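Side-chain contacts in superoxide dismutase 1 (Perkinsus marinus, PDB 2CW2), which probably converts superoxide radicals into hydrogen peroxide and molecular oxygen, using an iron ion bound in each subunit: residues Glu85-Ile88 and Lys89-Gly93; Thr121-Ile124 and Ala125-Thr129; Arg198-Arg201 and Ala202-Val205. One frame throughout, in Å; residues are numbered along the deposited sequence.

The three contacts are local turns of separate helices, met in series along the chain. Contact 1 ends helix 84-90 in the alpha-hairpin domain; contacts 2 and 3 begin helices 122-132 and 201-208 of the C-terminal domain. None touches another: the centres of contacts 1 and 2, like those of 1 and 3, lie about 31 Å apart, and those of 2 and 3 about 27 Å apart. Contact 3 is the one tied to the metal site, the Y204 side chain lying about 8 Å from the iron. The I88 side chain of contact 1 is about 14 Å from the bound iron, and contact 2 is remote. Beside contact 3, R198 of the segment 198-201 makes a salt bridge to E52 of the second subunit.

Contact 1: Glu85-Ile88 and Lys89-Gly93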
loop_
_atom_site.group_PDB
_atom_site.type_symbol
_atom_site.label_atom_id
_atom_site.label_comp_id
_atom_site.label_asym_id
_atom_site.label_seq_id
_atom_site.Cartn_x
_atom_site.Cartn_y
_atom_site.Cartn_z
ATOM N N GLU A 85 -8.094 -16.983 12.706
ATOM C CA GLU A 85 -8.537 -17.753 11.543
ATOM C C GLU A 85 -10.048 -17.708 11.361
ATOM O O GLU A 85 -10.539 -17.662 10.235
ATOM C CB GLU A 85 -8.107 -19.217 11.694
ATOM C CG GLU A 85 -6.676 -19.496 11.265
ATOM C CD GLU A 85 -5.792 -19.863 12.432
ATOM O OE1 GLU A 85 -6.071 -19.374 13.553
ATOM O OE2 GLU A 85 -4.835 -20.645 12.237
ATOM N N GLN A 86 -10.794 -17.737 12.463
ATOM C CA GLN A 86 -12.258 -17.651 12.341
ATOM C C GLN A 86 -12.692 -16.260 11.886
ATOM O O GLN A 86 -13.672 -16.110 11.143
ATOM C CB GLN A 86 -12.947 -18.035 13.655
ATOM C CG GLN A 86 -12.874 -19.524 13.946
ATOM C CD GLN A 86 -13.269 -19.869 15.360
ATOM O OE1 GLN A 86 -12.990 -19.111 16.292
ATOM N NE2 GLN A 86 -13.927 -21.027 15.533
ATOM N N ILE A 87 -11.980 -15.235 12.345
ATOM C CA ILE A 87 -12.295 -13.878 11.909
ATOM C C ILE A 87 -11.937 -13.709 10.421
ATOM O O ILE A 87 -12.652 -13.051 9.641
ATOM C CB ILE A 87 -11.546 -12.828 12.781
ATOM C CG1 ILE A 87 -11.919 -12.980 14.270
ATOM C CG2 ILE A 87 -11.801 -11.430 12.260
ATOM C CD1 ILE A 87 -11.062 -12.120 15.240
ATOM N N ILE A 88 -10.820 -14.292 10.029
ATOM C CA ILE A 88 -10.435 -14.285 8.630
ATOM C C ILE A 88 -11.535 -14.920 7.772
ATOM O O ILE A 88 -11.859 -14.435 6.688
ATOM C CB ILE A 88 -9.062 -14.989 8.458
ATOM C CG1 ILE A 88 -7.949 -14.091 9.031
ATOM C CG2 ILE A 88 -8.805 -15.262 7.000
ATOM C CD1 ILE A 88 -6.611 -14.809 9.343
ATOM N N LYS A 89 -12.141 -15.992 8.275
ATOM C CA LYS A 89 -13.127 -16.724 7.494
ATOM C C LYS A 89 -14.497 -16.054 7.487
ATOM O O LYS A 89 -15.256 -16.200 6.537
ATOM C CB LYS A 89 -13.263 -18.171 7.993
ATOM C CG LYS A 89 -12.047 -19.062 7.715
ATOM C CD LYS A 89 -12.182 -20.411 8.457
ATOM C CE LYS A 89 -11.053 -21.395 8.123
ATOM N NZ LYS A 89 -11.091 -21.859 6.691
ATOM N N THR A 90 -14.770 -15.274 8.526
ATOM C CA THR A 90 -16.123 -14.924 8.892
ATOM C C THR A 90 -16.375 -13.400 9.070
ATOM O O THR A 90 -17.520 -12.914 8.950
ATOM C CB THR A 90 -16.405 -15.750 10.173
ATOM O OG1 THR A 90 -17.211 -16.890 9.834
ATOM C CG2 THR A 90 -17.156 -14.993 11.191
ATOM N N GLU A 91 -15.331 -12.619 9.322
ATOM C CA GLU A 91 -15.601 -11.195 9.512
ATOM C C GLU A 91 -15.478 -10.355 8.237
ATOM O O GLU A 91 -15.176 -10.868 7.159
ATOM C CB GLU A 91 -14.851 -10.596 10.712
ATOM C CG GLU A 91 -15.759 -10.104 11.851
ATOM C CD GLU A 91 -16.379 -11.247 12.668
ATOM O OE1 GLU A 91 -15.776 -12.344 12.695
ATOM O OE2 GLU A 91 -17.474 -11.062 13.256
ATOM N N THR A 92 -15.808 -9.076 8.353
ATOM C CA THR A 92 -15.795 -8.161 7.212
ATOM C C THR A 92 -15.232 -6.835 7.683
ATOM O O THR A 92 -15.171 -6.583 8.898
ATOM C CB THR A 92 -17.213 -7.899 6.670
ATOM O OG1 THR A 92 -18.019 -7.304 7.696
ATOM C CG2 THR A 92 -17.923 -9.195 6.311
ATOM N N GLY A 93 -14.821 -6.007 6.730
ATOM C CA GLY A 93 -14.303 -4.692 7.028
ATOM C C GLY A 93 -13.104 -4.643 7.965
ATOM O O GLY A 93 -12.185 -5.477 7.895
#
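I87 and E91 meet where helix 84-90 ends, a local i to i+4 contact with E91 the first residue past the helix, just before helix 93-110 of the alpha-hairpin domain. The backbone N of E91 reaches I87 O at 2.7 Å with an N-H...O angle of 160°, although E91 itself has already left helical backbone geometry. The side chains touch too: the CG2 branch of I87 lies 3.5 Å from E91 CB, the two crossing at a slant. The carboxylate then folds back along the helix, the chain bending at chi2 (74°), and OE1 comes to 3.9 Å from I87 CA. Its polar end has a long, weak ion pair with K82.

Two residues earlier, K89 makes the same i to i+4 bond on the solvent side. K89 N bonds to E85 O at 3.0 Å, and its aliphatic chain runs past the same oxygen, with CG 3.3 Å from E85 O. With CG set beside the backbone N (chi1 -69°), the chain leads outward to NZ. The carboxylate of E85 and NZ of K89 point apart and do not pair; NZ bonds to I176 O.

I87 and I88 are turned inward. I87 packs on I79 and on A99 of helix 93-110, while I88 meets A100 and Y103 of the same helix, so the amphipathic turn lies against helix 93-110.

R177 finishes the end of the helix. Its NH1 bonds to I88 O and to E91 O, a positive group placed where main-chain carbonyls run out of amide partners. The guanidinium would probably also interact favourably with the helix dipole, and together with the lysine bond it holds this helix end to the loop at 176-177.

Contact 2: Thr121-Ile124 and Ala125-Thr129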
loop_
_atom_site.group_PDB
_atom_site.type_symbol
_atom_site.label_atom_id
_atom_site.label_comp_id
_atom_site.label_asym_id
_atom_site.label_seq_id
_atom_site.Cartn_x
_atom_site.Cartn_y
_atom_site.Cartn_z
ATOM N N THR A 121 14.891 -28.065 1.141
ATOM C CA THR A 121 15.093 -29.501 1.307
ATOM C C THR A 121 13.806 -30.134 1.860
ATOM O O THR A 121 12.834 -29.428 2.140
ATOM C CB THR A 121 16.317 -29.825 2.243
ATOM O OG1 THR A 121 16.045 -29.428 3.592
ATOM C CG2 THR A 121 17.567 -28.978 1.883
ATOM N N GLY A 122 13.797 -31.459 2.017
ATOM C CA GLY A 122 12.663 -32.135 2.626
ATOM C C GLY A 122 11.394 -32.108 1.783
ATOM O O GLY A 122 11.439 -31.993 0.564
ATOM N N LYS A 123 10.240 -32.200 2.431
ATOM C CA LYS A 123 9.002 -32.348 1.683
ATOM C C LYS A 123 8.625 -31.172 0.755
ATOM O O LYS A 123 8.128 -31.413 -0.343
ATOM C CB LYS A 123 7.817 -32.690 2.599
ATOM C CG LYS A 123 6.649 -33.277 1.815
ATOM C CD LYS A 123 6.939 -34.735 1.422
ATOM C CE LYS A 123 7.200 -35.623 2.669
ATOM N NZ LYS A 123 8.535 -36.353 2.720
ATOM N N ILE A 124 8.835 -29.922 1.159
ATOM C CA ILE A 124 8.443 -28.839 0.219
ATOM C C ILE A 124 9.285 -28.906 -1.027
ATOM O O ILE A 124 8.820 -28.539 -2.096
ATOM C CB ILE A 124 8.588 -27.361 0.713
ATOM C CG1 ILE A 124 9.267 -27.266 2.048
ATOM C CG2 ILE A 124 7.320 -26.474 0.384
ATOM C CD1 ILE A 124 10.732 -27.224 1.852
ATOM N N ALA A 125 10.551 -29.302 -0.893
ATOM C CA ALA A 125 11.409 -29.357 -2.070
ATOM C C ALA A 125 10.811 -30.329 -3.079
ATOM O O ALA A 125 10.742 -30.060 -4.290
ATOM C CB ALA A 125 12.839 -29.761 -1.670
ATOM N N GLU A 126 10.352 -31.467 -2.566
ATOM C CA GLU A 126 9.721 -32.493 -3.384
ATOM C C GLU A 126 8.452 -31.955 -4.058
ATOM O O GLU A 126 8.238 -32.170 -5.247
ATOM C CB GLU A 126 9.398 -33.714 -2.501
ATOM C CG GLU A 126 8.718 -34.878 -3.201
ATOM C CD GLU A 126 8.432 -36.018 -2.226
ATOM O OE1 GLU A 126 7.251 -36.424 -2.116
ATOM O OE2 GLU A 126 9.394 -36.479 -1.549
ATOM N N LEU A 127 7.624 -31.249 -3.297
ATOM C CA LEU A 127 6.333 -30.760 -3.805
ATOM C C LEU A 127 6.545 -29.631 -4.791
ATOM O O LEU A 127 5.810 -29.503 -5.786
ATOM C CB LEU A 127 5.434 -30.308 -2.648
ATOM C CG LEU A 127 4.975 -31.459 -1.730
ATOM C CD1 LEU A 127 4.305 -30.932 -0.470
ATOM C CD2 LEU A 127 4.048 -32.428 -2.454
ATOM N N ILE A 128 7.568 -28.816 -4.539
ATOM C CA ILE A 128 7.899 -27.740 -5.464
ATOM C C ILE A 128 8.295 -28.327 -6.812
ATOM O O ILE A 128 7.823 -27.877 -7.858
ATOM C CB ILE A 128 9.026 -26.830 -4.888
ATOM C CG1 ILE A 128 8.446 -25.898 -3.826
ATOM C CG2 ILE A 128 9.682 -26.022 -5.994
ATOM C CD1 ILE A 128 9.476 -25.108 -3.101
ATOM N N THR A 129 9.126 -29.364 -6.779
ATOM C CA THR A 129 9.494 -30.063 -8.004
ATOM C C THR A 129 8.269 -30.645 -8.668
ATOM O O THR A 129 8.061 -30.499 -9.888
ATOM C CB THR A 129 10.521 -31.156 -7.702
ATOM O OG1 THR A 129 11.755 -30.534 -7.300
ATOM C CG2 THR A 129 10.878 -31.917 -8.980
#
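I128 N to I124 O, at 2.8 Å, and L127 N to K123 O, at 3.0 Å, are the firm bonds that join the first residues of helix 122-132 to its next turn. Further on, A125 O is gripped twice by T129, whose backbone N and OG1 come from opposite faces of the carbonyl plane, OG1 at 3.2 Å. At the other end the bonding thins: G122 O receives weak bonds from the backbone N atoms of A125 and E126.

These are the opening turns of a helix in the C-terminal domain, with G122 at positive phi near its beginning. N218 of helix 214-223 serves that entrance, its OD1 taking the I124 N-H and its ND2 donating to T121 O.

On the exposed side K123 and E126 run side by side and point the same way. K123 CD rests 3.9 Å from E126 OE1, but the lysine bends from chi2 onward and its NZ stays 4.4 Å from E126 OE2, probably close enough for a weak attraction, though not a salt bridge.

The inward side is apolar. The buried L127 crosses the root of the lysine at a slant, its CD1 lying 4.0 Å from K123 CG, and packs on L164 and I226. I128 CG1 lies 3.2 Å from I124 O. I124, which packs on W214 and V217, is modelled with a nearly eclipsed first torsion (chi1 7°), an unusual value that may reflect the model, so the exact placing of its CG2 near I128 CD1 is doubtful.

Contact 3: Arg198-Arg201 and Ala202-Val205; sequences RNAR and AQYV
A202 follows R201 in the first turn of helix 201-208, its methyl meeting V147 of helix 135-148, and Q203 then comes back on A200, the N-cap residue. The backbone N of Q203 makes a weak bond to A200 O, and its CB sits 4.0 Å from A200 CB. The extended side chain carries NE2 past the same methyl.

Y204 N bonds to A200 O more squarely, at 3.2 Å with an N-H...O angle of 162°. R201 O lies at the edge of the tyrosine ring, near the ring plane, and Y204 CD2 is 4.2 Å from R201 CG. CG of R201 is anti to the backbone N (chi1 -162°), which carries the arginine across the tyrosine at a slant, guanidinium and ring planes 86° apart. V205 closes the turn with its N 2.9 Å from R201 O, and CG2 brushes that oxygen.

Both long side chains spend their polar ends outside the turn. R201 donates to A146 O and H149 O, carbonyls at the end of helix 135-148, and to Y193 OH. Y204 OH bonds to the main-chain carbonyl of D187, so the tyrosine probably helps position this iron-ligating aspartate from the second shell.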
loop_
_atom_site.group_PDB
_atom_site.type_symbol
_atom_site.label_atom_id
_atom_site.label_comp_id
_atom_site.label_asym_id
_atom_site.label_seq_id
_atom_site.Cartn_x
_atom_site.Cartn_y
_atom_site.Cartn_z
ATOM N N ARG A 198 13.808 1.258 -0.569
ATOM C CA ARG A 198 12.958 2.308 -1.124
ATOM C C ARG A 198 12.018 1.682 -2.160
ATOM O O ARG A 198 11.359 0.691 -1.866
ATOM C CB ARG A 198 13.812 3.424 -1.728
ATOM C CG ARG A 198 14.657 4.165 -0.680
ATOM C CD ARG A 198 13.878 5.237 0.105
ATOM N NE ARG A 198 14.756 5.946 1.039
ATOM C CZ ARG A 198 15.107 5.503 2.239
ATOM N NH1 ARG A 198 14.624 4.359 2.728
ATOM N NH2 ARG A 198 15.946 6.220 2.979
ATOM N N ASN A 199 11.985 2.213 -3.377
ATOM C CA ASN A 199 11.027 1.702 -4.358
ATOM C C ASN A 199 11.496 0.462 -5.133
ATOM O O ASN A 199 10.784 -0.019 -6.022
ATOM C CB ASN A 199 10.643 2.794 -5.344
ATOM C CG ASN A 199 11.720 3.060 -6.355
ATOM O OD1 ASN A 199 11.502 2.923 -7.558
ATOM N ND2 ASN A 199 12.900 3.406 -5.883
ATOM N N ALA A 200 12.680 -0.049 -4.812
ATOM C CA ALA A 200 13.250 -1.199 -5.532
ATOM C C ALA A 200 12.669 -2.524 -5.023
ATOM O O ALA A 200 13.389 -3.351 -4.451
ATOM C CB ALA A 200 14.809 -1.189 -5.425
ATOM N N ARG A 201 11.374 -2.727 -5.237
ATOM C CA ARG A 201 10.737 -3.955 -4.748
ATOM C C ARG A 201 11.409 -5.216 -5.278
ATOM O O ARG A 201 11.564 -6.190 -4.553
ATOM C CB ARG A 201 9.248 -3.994 -5.052
ATOM C CG ARG A 201 8.548 -5.060 -4.149
ATOM C CD ARG A 201 7.124 -5.391 -4.485
ATOM N NE ARG A 201 6.220 -4.257 -4.383
ATOM C CZ ARG A 201 4.973 -4.267 -4.839
ATOM N NH1 ARG A 201 4.483 -5.362 -5.408
ATOM N NH2 ARG A 201 4.213 -3.180 -4.727
ATOM N N ALA A 202 11.830 -5.184 -6.540
ATOM C CA ALA A 202 12.488 -6.357 -7.110
ATOM C C ALA A 202 13.744 -6.737 -6.307
ATOM O O ALA A 202 14.011 -7.910 -6.122
ATOM C CB ALA A 202 12.828 -6.124 -8.566
ATOM N N GLN A 203 14.510 -5.746 -5.845
ATOM C CA GLN A 203 15.724 -6.047 -5.072
ATOM C C GLN A 203 15.342 -6.662 -3.718
ATOM O O GLN A 203 15.994 -7.580 -3.222
ATOM C CB GLN A 203 16.575 -4.792 -4.876
ATOM C CG GLN A 203 17.900 -5.066 -4.145
ATOM C CD GLN A 203 18.793 -3.845 -4.072
ATOM O OE1 GLN A 203 19.896 -3.910 -3.496
ATOM N NE2 GLN A 203 18.337 -2.724 -4.655
ATOM N N TYR A 204 14.260 -6.158 -3.138
ATOM C CA TYR A 204 13.725 -6.713 -1.892
ATOM C C TYR A 204 13.326 -8.181 -2.066
ATOM O O TYR A 204 13.621 -9.037 -1.216
ATOM C CB TYR A 204 12.502 -5.884 -1.464
ATOM C CG TYR A 204 11.578 -6.532 -0.450
ATOM C CD1 TYR A 204 12.017 -6.824 0.839
ATOM C CD2 TYR A 204 10.254 -6.820 -0.773
ATOM C CE1 TYR A 204 11.156 -7.431 1.774
ATOM C CE2 TYR A 204 9.389 -7.380 0.147
ATOM C CZ TYR A 204 9.836 -7.692 1.417
ATOM O OH TYR A 204 8.962 -8.267 2.316
ATOM N N VAL A 205 12.643 -8.475 -3.166
ATOM C CA VAL A 205 12.142 -9.818 -3.411
ATOM C C VAL A 205 13.310 -10.762 -3.619
ATOM O O VAL A 205 13.328 -11.896 -3.104
ATOM C CB VAL A 205 11.131 -9.843 -4.616
ATOM C CG1 VAL A 205 10.825 -11.292 -5.079
ATOM C CG2 VAL A 205 9.832 -9.116 -4.224
#